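PDB 4N6F: putative thiosugar synthase from Amycolatopsis orientalis, which probably acts as a thiosugar synthase, installing sulphur from a carrier protein into a sugar phosphate, on a TIM barrel of the thiazole synthase family. Local coordinates for residues Gly18-Arg23 / Asp77-Gly82; Phe22-Leu27 / Gly47-Ile52; Gly124-Ala129 / Arg151-Ala156. All blocks are in the same frame, centred on the assembly; numbering follows the deposited sequence.

Contact 1: residues Gly18-Arg23 / Asp77-Gly82; sequences GAREFR and DFTWIG
The guanidinium of Arg20 receives the hydroxyl of Thr79 at its edge, while the carbonyl O of Phe78 lies over one face. The grip is side-on: NE and NH2 both donate to Thr79 OG1, each at 2.8 Å, and the oxygen is only 4° out of the guanidinium plane. Bends at chi2 and chi3 fold the Arg20 chain back, so that its aliphatic part slides past the threonine in the opposite direction. The ring of Phe22 is met obliquely; its CZ lies 4.1 Å from Thr79 CG2, with Ile81 CG2 slightly farther off.

A water links the same hydroxyl to the main chain, donating to Glu21 O at 2.6 Å and lying 2.5 Å from Thr79 OG1. Replacing Arg20 by an alanine removes both nitrogen donors and is likely to leave Thr79 OG1 with the water alone among the partners described here, and a gap beside Phe78 O.

The strand segments 20-22 and 79-82 cross at 86°, so the hairpin of strands 15-17 and 20-22 runs across the barrel strand and is not paired with it. Strand 50-52 hydrogen-bonds to Thr79 and Ile81, and Ile108 of strand 108-111 touches both.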
ATOM      1  N   GLY A  18     -30.529  -0.541   3.814  1.00 23.41           N
ATOM      2  CA  GLY A  18     -31.622  -1.430   3.439  1.00 23.69           C
ATOM      3  C   GLY A  18     -31.052  -2.789   3.098  1.00 24.65           C
ATOM      4  O   GLY A  18     -30.226  -3.332   3.855  1.00 24.05           O
ATOM      5  N   ALA A  19     -31.467  -3.327   1.953  1.00 25.15           N
ATOM      6  CA  ALA A  19     -30.913  -4.589   1.428  1.00 26.55           C
ATOM      7  C   ALA A  19     -29.550  -4.430   0.731  1.00 27.42           C
ATOM      8  O   ALA A  19     -28.953  -5.422   0.333  1.00 27.76           O
ATOM      9  CB  ALA A  19     -31.901  -5.222   0.443  1.00 26.78           C
ATOM     10  N   ARG A  20     -29.061  -3.205   0.550  1.00 28.70           N
ATOM     11  CA  ARG A  20     -27.866  -2.998  -0.285  1.00 28.59           C
ATOM     12  C   ARG A  20     -26.586  -3.032   0.548  1.00 27.75           C
ATOM     13  O   ARG A  20     -26.419  -2.241   1.483  1.00 26.29           O
ATOM     14  CB  ARG A  20     -27.963  -1.677  -1.055  1.00 31.20           C
ATOM     15  CG  ARG A  20     -29.115  -1.593  -2.058  1.00 34.18           C
ATOM     16  CD  ARG A  20     -29.081  -2.705  -3.104  1.00 37.44           C
ATOM     17  NE  ARG A  20     -27.741  -2.891  -3.667  1.00 41.32           N
ATOM     18  CZ  ARG A  20     -27.390  -3.855  -4.514  1.00 45.78           C
ATOM     19  NH1 ARG A  20     -28.273  -4.753  -4.930  1.00 49.13           N
ATOM     20  NH2 ARG A  20     -26.135  -3.925  -4.947  1.00 48.54           N
ATOM     21  N   GLU A  21     -25.689  -3.947   0.194  1.00 27.20           N
ATOM     22  CA  GLU A  21     -24.410  -4.103   0.870  1.00 28.95           C
ATOM     23  C   GLU A  21     -23.282  -3.451   0.069  1.00 27.87           C
ATOM     24  O   GLU A  21     -23.220  -3.599  -1.152  1.00 27.75           O
ATOM     25  CB  GLU A  21     -24.119  -5.590   1.088  1.00 31.08           C
ATOM     26  CG  GLU A  21     -25.104  -6.241   2.050  1.00 36.14           C
ATOM     27  CD  GLU A  21     -24.954  -7.744   2.161  1.00 39.00           C
ATOM     28  OE1 GLU A  21     -24.623  -8.393   1.150  1.00 46.66           O
ATOM     29  OE2 GLU A  21     -25.180  -8.282   3.257  1.00 42.72           O
ATOM     30  N   PHE A  22     -22.407  -2.733   0.769  1.00 26.04           N
ATOM     31  CA  PHE A  22     -21.192  -2.159   0.191  1.00 26.13           C
ATOM     32  C   PHE A  22     -20.023  -2.998   0.663  1.00 26.42           C
ATOM     33  O   PHE A  22     -19.715  -2.992   1.859  1.00 24.81           O
ATOM     34  CB  PHE A  22     -20.949  -0.728   0.680  1.00 26.45           C
ATOM     35  CG  PHE A  22     -21.979   0.273   0.226  1.00 28.01           C
ATOM     36  CD1 PHE A  22     -23.306   0.170   0.629  1.00 27.66           C
ATOM     37  CD2 PHE A  22     -21.608   1.350  -0.566  1.00 28.57           C
ATOM     38  CE1 PHE A  22     -24.251   1.095   0.216  1.00 28.24           C
ATOM     39  CE2 PHE A  22     -22.544   2.291  -0.969  1.00 29.63           C
ATOM     40  CZ  PHE A  22     -23.870   2.162  -0.578  1.00 29.15           C
ATOM     41  N   ARG A  23     -19.366  -3.689  -0.268  1.00 27.17           N
ATOM     42  CA  ARG A  23     -18.227  -4.549   0.041  1.00 29.69           C
ATOM     43  C   ARG A  23     -16.893  -4.037  -0.510  1.00 27.86           C
ATOM     44  O   ARG A  23     -15.865  -4.108   0.172  1.00 26.64           O
ATOM     45  CB  ARG A  23     -18.454  -5.949  -0.529  1.00 33.20           C
ATOM     46  CG  ARG A  23     -19.613  -6.707   0.089  1.00 37.75           C
ATOM     47  CD  ARG A  23     -19.707  -8.113  -0.497  1.00 40.49           C
ATOM     48  NE  ARG A  23     -20.085  -9.081   0.527  1.00 44.47           N
ATOM     49  CZ  ARG A  23     -21.333  -9.331   0.916  1.00 48.17           C
ATOM     50  NH1 ARG A  23     -22.358  -8.689   0.368  1.00 48.71           N
ATOM     51  NH2 ARG A  23     -21.559 -10.233   1.869  1.00 50.74           N
ATOM     52  N   ASP A  77     -25.287  -5.870 -10.571  1.00 40.61           N
ATOM     53  CA  ASP A  77     -24.388  -6.224  -9.473  1.00 41.77           C
ATOM     54  C   ASP A  77     -23.987  -5.009  -8.620  1.00 37.76           C
ATOM     55  O   ASP A  77     -23.351  -5.172  -7.595  1.00 39.19           O
ATOM     56  CB  ASP A  77     -23.119  -6.906 -10.006  1.00 46.87           C
ATOM     57  CG  ASP A  77     -23.375  -8.318 -10.545  1.00 52.11           C
ATOM     58  OD1 ASP A  77     -24.494  -8.854 -10.365  1.00 54.30           O
ATOM     59  OD2 ASP A  77     -22.438  -8.893 -11.146  1.00 55.58           O
ATOM     60  N   PHE A  78     -24.357  -3.804  -9.047  1.00 32.57           N
ATOM     61  CA  PHE A  78     -23.913  -2.582  -8.392  1.00 29.92           C
ATOM     62  C   PHE A  78     -25.041  -1.983  -7.574  1.00 28.33           C
ATOM     63  O   PHE A  78     -26.209  -2.089  -7.948  1.00 27.98           O
ATOM     64  CB  PHE A  78     -23.451  -1.553  -9.431  1.00 28.31           C
ATOM     65  CG  PHE A  78     -22.172  -1.919 -10.128  1.00 27.23           C
ATOM     66  CD1 PHE A  78     -22.134  -2.956 -11.051  1.00 27.13           C
ATOM     67  CD2 PHE A  78     -21.006  -1.218  -9.875  1.00 27.27           C
ATOM     68  CE1 PHE A  78     -20.957  -3.293 -11.700  1.00 26.29           C
ATOM     69  CE2 PHE A  78     -19.827  -1.544 -10.526  1.00 26.79           C
ATOM     70  CZ  PHE A  78     -19.802  -2.590 -11.435  1.00 26.67           C
ATOM     71  N   THR A  79     -24.686  -1.363  -6.453  1.00 26.11           N
ATOM     72  CA  THR A  79     -25.599  -0.446  -5.780  1.00 25.13           C
ATOM     73  C   THR A  79     -25.522   0.898  -6.488  1.00 24.87           C
ATOM     74  O   THR A  79     -24.428   1.456  -6.660  1.00 24.24           O
ATOM     75  CB  THR A  79     -25.225  -0.269  -4.301  1.00 25.28           C
ATOM     76  OG1 THR A  79     -25.319  -1.531  -3.641  1.00 24.66           O
ATOM     77  CG2 THR A  79     -26.159   0.723  -3.617  1.00 25.71           C
ATOM     78  N   TRP A  80     -26.671   1.422  -6.898  1.00 24.78           N
ATOM     79  CA  TRP A  80     -26.721   2.713  -7.588  1.00 26.12           C
ATOM     80  C   TRP A  80     -26.887   3.832  -6.581  1.00 25.51           C
ATOM     81  O   TRP A  80     -27.754   3.768  -5.714  1.00 25.01           O
ATOM     82  CB  TRP A  80     -27.894   2.770  -8.588  1.00 28.16           C
ATOM     83  CG  TRP A  80     -27.752   1.859  -9.777  1.00 28.96           C
ATOM     84  CD1 TRP A  80     -27.189   0.623  -9.801  1.00 29.37           C
ATOM     85  CD2 TRP A  80     -28.218   2.115 -11.106  1.00 29.89           C
ATOM     86  NE1 TRP A  80     -27.255   0.093 -11.071  1.00 30.65           N
ATOM     87  CE2 TRP A  80     -27.885   0.993 -11.889  1.00 30.68           C
ATOM     88  CE3 TRP A  80     -28.879   3.187 -11.710  1.00 31.77           C
ATOM     89  CZ2 TRP A  80     -28.197   0.906 -13.249  1.00 32.26           C
ATOM     90  CZ3 TRP A  80     -29.190   3.103 -13.061  1.00 32.89           C
ATOM     91  CH2 TRP A  80     -28.844   1.969 -13.816  1.00 31.89           C
ATOM     92  N   ILE A  81     -26.064   4.865  -6.693  1.00 25.22           N
ATOM     93  CA  ILE A  81     -26.217   6.012  -5.818  1.00 25.64           C
ATOM     94  C   ILE A  81     -26.155   7.296  -6.632  1.00 25.94           C
ATOM     95  O   ILE A  81     -25.401   7.400  -7.597  1.00 26.64           O
ATOM     96  CB  ILE A  81     -25.173   6.016  -4.663  1.00 25.78           C
ATOM     97  CG1 ILE A  81     -23.764   6.384  -5.139  1.00 26.11           C
ATOM     98  CG2 ILE A  81     -25.149   4.659  -3.970  1.00 25.85           C
ATOM     99  CD1 ILE A  81     -22.866   6.803  -3.994  1.00 27.48           C
ATOM    100  N   GLY A  82     -26.961   8.270  -6.244  1.00 26.61           N
ATOM    101  CA  GLY A  82     -26.953   9.557  -6.915  1.00 26.67           C
ATOM    102  C   GLY A  82     -25.867  10.458  -6.392  1.00 27.19           C
ATOM    103  O   GLY A  82     -25.167  10.129  -5.426  1.00 27.08           O
TER
HETATM  104  O   HOH W   1     -23.070  -2.669  -3.585  1.00 32.83           O

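Contact 2: residues Phe22-Leu27 / Gly47-Ile52; sequences FRSRIL and GADVFI
Asp49 OD2 accepts from two successive backbone amides: Arg23 N at 2.8 Å, on the syn lone pair, and Ser24 N at 3.0 Å, nearly straight (168°) and from above the carboxylate plane. Nearby, Ser24 OG donates to Gly47 O at 2.6 Å, in the carbonyl plane and on a lone pair. The apolar half is carried by Val50, whose CG2 is 3.4 Å from Phe22 CD2 and just as tight against Leu27 CD2.

To position these groups, Asp49 holds CG between its backbone N and carbonyl carbon (chi1 67°), which swings the carboxylate toward the Arg23-Ser24 amides. Gly47, with positive phi, ends helix 36-46 in a Schellman motif, and the chain turning away there presents Gly47 O to the serine. A water lies 2.7 Å from both Ser24 O and Asp49 OD1 and can donate to either, though more acceptors than protons surround it; another takes a bond from Asp49 N at 3.0 Å and lies 2.7 Å from Ile26 O. The guanidinium of Arg23 is engaged elsewhere, by NE with Asp11 O and by NH1 with Glu21.

The two segments flank a beta-alpha-beta crossover, the repeating step of a TIM barrel, and are tied where its two strands start. Two N-H donors on one oxygen would be expected to favour the ionised aspartate, its charge probably held by main-chain dipoles rather than by a matched cation.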
ATOM      1  N   PHE A  22     -22.407  -2.733   0.769  1.00 26.04           N
ATOM      2  CA  PHE A  22     -21.192  -2.159   0.191  1.00 26.13           C
ATOM      3  C   PHE A  22     -20.023  -2.998   0.663  1.00 26.42           C
ATOM      4  O   PHE A  22     -19.715  -2.992   1.859  1.00 24.81           O
ATOM      5  CB  PHE A  22     -20.949  -0.728   0.680  1.00 26.45           C
ATOM      6  CG  PHE A  22     -21.979   0.273   0.226  1.00 28.01           C
ATOM      7  CD1 PHE A  22     -23.306   0.170   0.629  1.00 27.66           C
ATOM      8  CD2 PHE A  22     -21.608   1.350  -0.566  1.00 28.57           C
ATOM      9  CE1 PHE A  22     -24.251   1.095   0.216  1.00 28.24           C
ATOM     10  CE2 PHE A  22     -22.544   2.291  -0.969  1.00 29.63           C
ATOM     11  CZ  PHE A  22     -23.870   2.162  -0.578  1.00 29.15           C
ATOM     12  N   ARG A  23     -19.366  -3.689  -0.268  1.00 27.17           N
ATOM     13  CA  ARG A  23     -18.227  -4.549   0.041  1.00 29.69           C
ATOM     14  C   ARG A  23     -16.893  -4.037  -0.510  1.00 27.86           C
ATOM     15  O   ARG A  23     -15.865  -4.108   0.172  1.00 26.64           O
ATOM     16  CB  ARG A  23     -18.454  -5.949  -0.529  1.00 33.20           C
ATOM     17  CG  ARG A  23     -19.613  -6.707   0.089  1.00 37.75           C
ATOM     18  CD  ARG A  23     -19.707  -8.113  -0.497  1.00 40.49           C
ATOM     19  NE  ARG A  23     -20.085  -9.081   0.527  1.00 44.47           N
ATOM     20  CZ  ARG A  23     -21.333  -9.331   0.916  1.00 48.17           C
ATOM     21  NH1 ARG A  23     -22.358  -8.689   0.368  1.00 48.71           N
ATOM     22  NH2 ARG A  23     -21.559 -10.233   1.869  1.00 50.74           N
ATOM     23  N   SER A  24     -16.897  -3.586  -1.761  1.00 26.01           N
ATOM     24  CA  SER A  24     -15.683  -3.115  -2.405  1.00 26.41           C
ATOM     25  C   SER A  24     -15.118  -1.945  -1.636  1.00 24.85           C
ATOM     26  O   SER A  24     -15.858  -1.061  -1.227  1.00 23.34           O
ATOM     27  CB  SER A  24     -15.944  -2.652  -3.836  1.00 27.74           C
ATOM     28  OG  SER A  24     -16.685  -3.628  -4.541  1.00 30.57           O
ATOM     29  N   ARG A  25     -13.800  -1.951  -1.481  1.00 24.06           N
ATOM     30  CA  ARG A  25     -13.084  -0.947  -0.719  1.00 25.06           C
ATOM     31  C   ARG A  25     -12.601   0.228  -1.568  1.00 24.65           C
ATOM     32  O   ARG A  25     -11.981   1.154  -1.048  1.00 24.80           O
ATOM     33  CB  ARG A  25     -11.882  -1.612  -0.055  1.00 26.22           C
ATOM     34  CG  ARG A  25     -12.250  -2.785   0.827  1.00 26.99           C
ATOM     35  CD  ARG A  25     -12.987  -2.266   2.040  1.00 27.06           C
ATOM     36  NE  ARG A  25     -13.479  -3.332   2.897  1.00 27.40           N
ATOM     37  CZ  ARG A  25     -13.761  -3.182   4.187  1.00 27.40           C
ATOM     38  NH1 ARG A  25     -13.596  -2.011   4.790  1.00 25.38           N
ATOM     39  NH2 ARG A  25     -14.200  -4.220   4.879  1.00 28.98           N
ATOM     40  N   ILE A  26     -12.861   0.169  -2.869  1.00 24.39           N
ATOM     41  CA  ILE A  26     -12.576   1.259  -3.786  1.00 24.56           C
ATOM     42  C   ILE A  26     -13.899   1.736  -4.373  1.00 24.75           C
ATOM     43  O   ILE A  26     -14.647   0.940  -4.948  1.00 23.26           O
ATOM     44  CB  ILE A  26     -11.670   0.801  -4.946  1.00 24.22           C
ATOM     45  CG1 ILE A  26     -10.303   0.326  -4.437  1.00 24.63           C
ATOM     46  CG2 ILE A  26     -11.472   1.925  -5.939  1.00 24.32           C
ATOM     47  CD1 ILE A  26      -9.481   1.409  -3.764  1.00 24.72           C
ATOM     48  N   LEU A  27     -14.194   3.022  -4.201  1.00 24.77           N
ATOM     49  CA  LEU A  27     -15.272   3.674  -4.927  1.00 26.19           C
ATOM     50  C   LEU A  27     -14.623   4.473  -6.046  1.00 26.18           C
ATOM     51  O   LEU A  27     -13.552   5.051  -5.854  1.00 25.63           O
ATOM     52  CB  LEU A  27     -16.073   4.607  -4.018  1.00 27.46           C
ATOM     53  CG  LEU A  27     -16.843   4.011  -2.835  1.00 29.03           C
ATOM     54  CD1 LEU A  27     -17.411   5.112  -1.958  1.00 32.26           C
ATOM     55  CD2 LEU A  27     -17.990   3.165  -3.305  1.00 31.34           C
ATOM     56  N   GLY A  47     -12.724  -3.496  -9.110  1.00 27.34           N
ATOM     57  CA  GLY A  47     -13.537  -4.439  -8.323  1.00 26.58           C
ATOM     58  C   GLY A  47     -14.683  -3.728  -7.619  1.00 26.93           C
ATOM     59  O   GLY A  47     -15.175  -4.185  -6.587  1.00 27.60           O
ATOM     60  N   ALA A  48     -15.098  -2.607  -8.192  1.00 25.31           N
ATOM     61  CA  ALA A  48     -16.135  -1.750  -7.634  1.00 25.92           C
ATOM     62  C   ALA A  48     -17.515  -2.402  -7.581  1.00 25.29           C
ATOM     63  O   ALA A  48     -17.867  -3.198  -8.448  1.00 25.50           O
ATOM     64  CB  ALA A  48     -16.219  -0.474  -8.460  1.00 25.33           C
ATOM     65  N   ASP A  49     -18.305  -2.029  -6.578  1.00 25.60           N
ATOM     66  CA  ASP A  49     -19.710  -2.462  -6.489  1.00 25.48           C
ATOM     67  C   ASP A  49     -20.696  -1.313  -6.271  1.00 24.79           C
ATOM     68  O   ASP A  49     -21.870  -1.547  -5.979  1.00 24.88           O
ATOM     69  CB  ASP A  49     -19.878  -3.537  -5.400  1.00 26.32           C
ATOM     70  CG  ASP A  49     -19.634  -3.009  -3.978  1.00 27.42           C
ATOM     71  OD1 ASP A  49     -19.525  -1.777  -3.761  1.00 27.05           O
ATOM     72  OD2 ASP A  49     -19.557  -3.853  -3.059  1.00 26.94           O
ATOM     73  N   VAL A  50     -20.224  -0.077  -6.423  1.00 24.30           N
ATOM     74  CA  VAL A  50     -21.084   1.099  -6.340  1.00 23.78           C
ATOM     75  C   VAL A  50     -21.047   1.821  -7.691  1.00 23.53           C
ATOM     76  O   VAL A  50     -19.979   2.073  -8.229  1.00 21.89           O
ATOM     77  CB  VAL A  50     -20.621   2.053  -5.219  1.00 23.98           C
ATOM     78  CG1 VAL A  50     -21.348   3.389  -5.293  1.00 24.06           C
ATOM     79  CG2 VAL A  50     -20.849   1.415  -3.857  1.00 24.54           C
ATOM     80  N   PHE A  51     -22.217   2.151  -8.221  1.00 23.97           N
ATOM     81  CA  PHE A  51     -22.336   2.843  -9.494  1.00 24.70           C
ATOM     82  C   PHE A  51     -22.869   4.236  -9.222  1.00 24.57           C
ATOM     83  O   PHE A  51     -24.032   4.400  -8.888  1.00 24.61           O
ATOM     84  CB  PHE A  51     -23.281   2.064 -10.418  1.00 25.52           C
ATOM     85  CG  PHE A  51     -23.546   2.736 -11.735  1.00 25.84           C
ATOM     86  CD1 PHE A  51     -22.501   3.102 -12.566  1.00 26.22           C
ATOM     87  CD2 PHE A  51     -24.851   2.996 -12.151  1.00 27.23           C
ATOM     88  CE1 PHE A  51     -22.743   3.726 -13.784  1.00 26.74           C
ATOM     89  CE2 PHE A  51     -25.099   3.627 -13.366  1.00 27.48           C
ATOM     90  CZ  PHE A  51     -24.038   3.989 -14.186  1.00 26.61           C
ATOM     91  N   ILE A  52     -22.025   5.235  -9.360  1.00 25.92           N
ATOM     92  CA  ILE A  52     -22.414   6.583  -9.062  1.00 27.26           C
ATOM     93  C   ILE A  52     -23.008   7.166 -10.315  1.00 30.03           C
ATOM     94  O   ILE A  52     -22.354   7.320 -11.281  1.00 30.64           O
ATOM     95  CB  ILE A  52     -21.244   7.424  -8.567  1.00 27.46           C
ATOM     96  CG1 ILE A  52     -20.772   6.956  -7.210  1.00 27.59           C
ATOM     97  CG2 ILE A  52     -21.645   8.868  -8.472  1.00 28.30           C
ATOM     98  CD1 ILE A  52     -19.359   7.297  -6.917  1.00 28.33           C
TER
HETATM   99  O   HOH W   2     -18.075   0.080  -2.362  1.00 27.40           O
HETATM  100  O   HOH W   3     -17.265   0.445  -5.142  1.00 23.07           O

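Contact 3: residues Gly124-Ala129 / Arg151-Ala156; sequences GTVEAA and RALEEA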
ATOM      1  N   GLY A 124     -22.494  24.412   5.216  1.00 32.02           N
ATOM      2  CA  GLY A 124     -23.520  24.188   4.193  1.00 31.05           C
ATOM      3  C   GLY A 124     -23.847  22.711   3.987  1.00 30.27           C
ATOM      4  O   GLY A 124     -25.000  22.353   3.753  1.00 28.06           O
ATOM      5  N   THR A 125     -22.830  21.854   4.076  1.00 29.96           N
ATOM      6  CA  THR A 125     -23.025  20.402   3.948  1.00 29.59           C
ATOM      7  C   THR A 125     -23.894  19.872   5.086  1.00 27.86           C
ATOM      8  O   THR A 125     -24.786  19.054   4.868  1.00 27.62           O
ATOM      9  CB  THR A 125     -21.666  19.666   3.940  1.00 29.16           C
ATOM     10  OG1 THR A 125     -20.934  20.069   2.786  1.00 28.52           O
ATOM     11  CG2 THR A 125     -21.840  18.141   3.926  1.00 28.84           C
ATOM     12  N   VAL A 126     -23.617  20.340   6.297  1.00 28.58           N
ATOM     13  CA  VAL A 126     -24.396  19.969   7.478  1.00 29.80           C
ATOM     14  C   VAL A 126     -25.856  20.405   7.351  1.00 30.46           C
ATOM     15  O   VAL A 126     -26.769  19.627   7.646  1.00 29.32           O
ATOM     16  CB  VAL A 126     -23.808  20.591   8.764  1.00 30.32           C
ATOM     17  CG1 VAL A 126     -24.769  20.445   9.938  1.00 30.54           C
ATOM     18  CG2 VAL A 126     -22.479  19.946   9.109  1.00 30.83           C
ATOM     19  N   GLU A 127     -26.074  21.654   6.942  1.00 31.42           N
ATOM     20  CA  GLU A 127     -27.439  22.160   6.724  1.00 32.67           C
ATOM     21  C   GLU A 127     -28.177  21.322   5.688  1.00 29.61           C
ATOM     22  O   GLU A 127     -29.309  20.904   5.911  1.00 28.55           O
ATOM     23  CB  GLU A 127     -27.416  23.618   6.254  1.00 36.90           C
ATOM     24  CG  GLU A 127     -26.967  24.633   7.295  1.00 42.05           C
ATOM     25  CD  GLU A 127     -26.641  25.990   6.676  1.00 47.77           C
ATOM     26  OE1 GLU A 127     -27.292  26.372   5.671  1.00 50.62           O
ATOM     27  OE2 GLU A 127     -25.724  26.672   7.190  1.00 52.20           O
ATOM     28  N   ALA A 128     -27.527  21.076   4.553  1.00 28.72           N
ATOM     29  CA  ALA A 128     -28.121  20.246   3.496  1.00 29.53           C
ATOM     30  C   ALA A 128     -28.417  18.835   4.014  1.00 29.05           C
ATOM     31  O   ALA A 128     -29.485  18.271   3.744  1.00 29.14           O
ATOM     32  CB  ALA A 128     -27.203  20.186   2.283  1.00 29.43           C
ATOM     33  N   ALA A 129     -27.488  18.282   4.790  1.00 29.25           N
ATOM     34  CA  ALA A 129     -27.657  16.922   5.314  1.00 30.35           C
ATOM     35  C   ALA A 129     -28.893  16.809   6.191  1.00 29.85           C
ATOM     36  O   ALA A 129     -29.716  15.917   5.996  1.00 29.90           O
ATOM     37  CB  ALA A 129     -26.411  16.480   6.074  1.00 30.94           C
ATOM     38  N   ARG A 151     -19.353  14.883  13.909  1.00 27.85           N
ATOM     39  CA  ARG A 151     -20.314  14.526  14.945  1.00 29.29           C
ATOM     40  C   ARG A 151     -21.741  14.982  14.644  1.00 27.65           C
ATOM     41  O   ARG A 151     -22.702  14.254  14.914  1.00 28.25           O
ATOM     42  CB  ARG A 151     -19.866  15.073  16.303  1.00 31.52           C
ATOM     43  CG  ARG A 151     -18.623  14.393  16.838  1.00 33.83           C
ATOM     44  CD  ARG A 151     -18.266  14.920  18.221  1.00 37.67           C
ATOM     45  NE  ARG A 151     -17.214  14.124  18.852  1.00 39.64           N
ATOM     46  CZ  ARG A 151     -16.485  14.522  19.893  1.00 46.20           C
ATOM     47  NH1 ARG A 151     -16.663  15.727  20.431  1.00 49.39           N
ATOM     48  NH2 ARG A 151     -15.548  13.726  20.386  1.00 46.01           N
ATOM     49  N   ALA A 152     -21.895  16.187  14.114  1.00 26.48           N
ATOM     50  CA  ALA A 152     -23.219  16.650  13.721  1.00 25.12           C
ATOM     51  C   ALA A 152     -23.771  15.743  12.616  1.00 25.05           C
ATOM     52  O   ALA A 152     -24.965  15.438  12.588  1.00 26.83           O
ATOM     53  CB  ALA A 152     -23.151  18.095  13.247  1.00 26.45           C
ATOM     54  N   LEU A 153     -22.900  15.304  11.707  1.00 24.00           N
ATOM     55  CA  LEU A 153     -23.339  14.443  10.602  1.00 24.45           C
ATOM     56  C   LEU A 153     -23.712  13.046  11.074  1.00 23.52           C
ATOM     57  O   LEU A 153     -24.686  12.465  10.592  1.00 22.93           O
ATOM     58  CB  LEU A 153     -22.304  14.411   9.468  1.00 23.67           C
ATOM     59  CG  LEU A 153     -22.237  15.738   8.707  1.00 24.28           C
ATOM     60  CD1 LEU A 153     -21.062  15.749   7.747  1.00 24.71           C
ATOM     61  CD2 LEU A 153     -23.535  16.066   7.974  1.00 24.65           C
ATOM     62  N   GLU A 154     -22.973  12.515  12.041  1.00 24.01           N
ATOM     63  CA  GLU A 154     -23.357  11.244  12.644  1.00 24.83           C
ATOM     64  C   GLU A 154     -24.689  11.382  13.380  1.00 25.41           C
ATOM     65  O   GLU A 154     -25.559  10.537  13.254  1.00 26.46           O
ATOM     66  CB  GLU A 154     -22.276  10.707  13.589  1.00 24.77           C
ATOM     67  CG  GLU A 154     -22.732   9.464  14.353  1.00 24.78           C
ATOM     68  CD  GLU A 154     -21.619   8.740  15.103  1.00 25.18           C
ATOM     69  OE1 GLU A 154     -20.504   9.289  15.261  1.00 24.28           O
ATOM     70  OE2 GLU A 154     -21.866   7.595  15.538  1.00 25.64           O
ATOM     71  N   GLU A 155     -24.852  12.450  14.146  1.00 27.40           N
ATOM     72  CA  GLU A 155     -26.105  12.660  14.870  1.00 29.59           C
ATOM     73  C   GLU A 155     -27.304  12.767  13.932  1.00 27.34           C
ATOM     74  O   GLU A 155     -28.368  12.210  14.216  1.00 26.65           O
ATOM     75  CB  GLU A 155     -26.018  13.910  15.751  1.00 34.62           C
ATOM     76  CG  GLU A 155     -27.216  14.089  16.674  1.00 39.14           C
ATOM     77  CD  GLU A 155     -27.089  15.300  17.577  1.00 43.48           C
ATOM     78  OE1 GLU A 155     -27.014  16.433  17.055  1.00 46.77           O
ATOM     79  OE2 GLU A 155     -27.066  15.115  18.811  1.00 50.09           O
ATOM     80  N   ALA A 156     -27.129  13.468  12.814  1.00 25.68           N
ATOM     81  CA  ALA A 156     -28.189  13.563  11.792  1.00 26.22           C
ATOM     82  C   ALA A 156     -28.536  12.221  11.144  1.00 25.51           C
ATOM     83  O   ALA A 156     -29.592  12.078  10.539  1.00 27.38           O
ATOM     84  CB  ALA A 156     -27.810  14.579  10.721  1.00 25.42           C
TER
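Thr125 O takes the backbone N-H of Ala129 at 2.8 Å, a helical bond that spans the very turn against which Leu153 packs. No hydrogen bond joins the two segments themselves; what passes between them is apolar, and it illustrates how neighbouring helices of a barrel can be matched by a leucine and a valine set against alanines.

Leu153 does most of the work through a single methyl. CD2 presses on Ala129 CB at 3.5 Å, closer than carbon atoms usually come, and also lies 4.0 Å from Val126 CA, so it rests on the backbone of the facing helix as well as on a side chain. Val126 CG2 flanks it at 4.2 Å, the two side chains crossing at a slant. The torsions explain which branch does the touching: with chi2 at 171°, CD1 continues the chain away from CA, whereas CD2 branches off toward helix 124-129. A second, looser meeting lies beside this one, where Val126 CG1 approaches Ala152 CB at 4.4 Å. The valine therefore spreads its two methyls over two successive residues of the opposite helix, one for Leu153 and one for Ala152. The small Ala129 and Ala152 probably let the larger side chains reach across.

The helix segments run almost parallel, 6° apart in direction, with their axes 10.1 Å from each other at closest approach. Between them in the chain comes strand 138-143, which the pair overlies: Leu139 meets Ala129, Pro141 meets both Thr125 and Leu153, and Ile143 meets Leu153. Farther along, Arg133 of helix 122-134 donates from NE to Ala156 O, adding a polar tie between these two neighbouring helices on the outside of the barrel.

Contacts 1 and 2 are neighbours, their centres 8 Å apart, and share Phe22 and Arg23; strand 20-22 leads into strand 26-28, while strands 79-83 and 50-52 lie side by side in the parallel sheet. Together they join the N-terminal hairpin to the first strands of the barrel, near the bound fructose-6-phosphate: the side chains of Ile81 and Leu27 are about 9 Å and 8 Å from it. Contact 3 opens later in the chain, about 22 Å from contact 1 and 24 Å from contact 2 between centres, and touches neither. It belongs to the outer helical layer, so the three sample two levels of one TIM barrel: strand starts and surrounding helices.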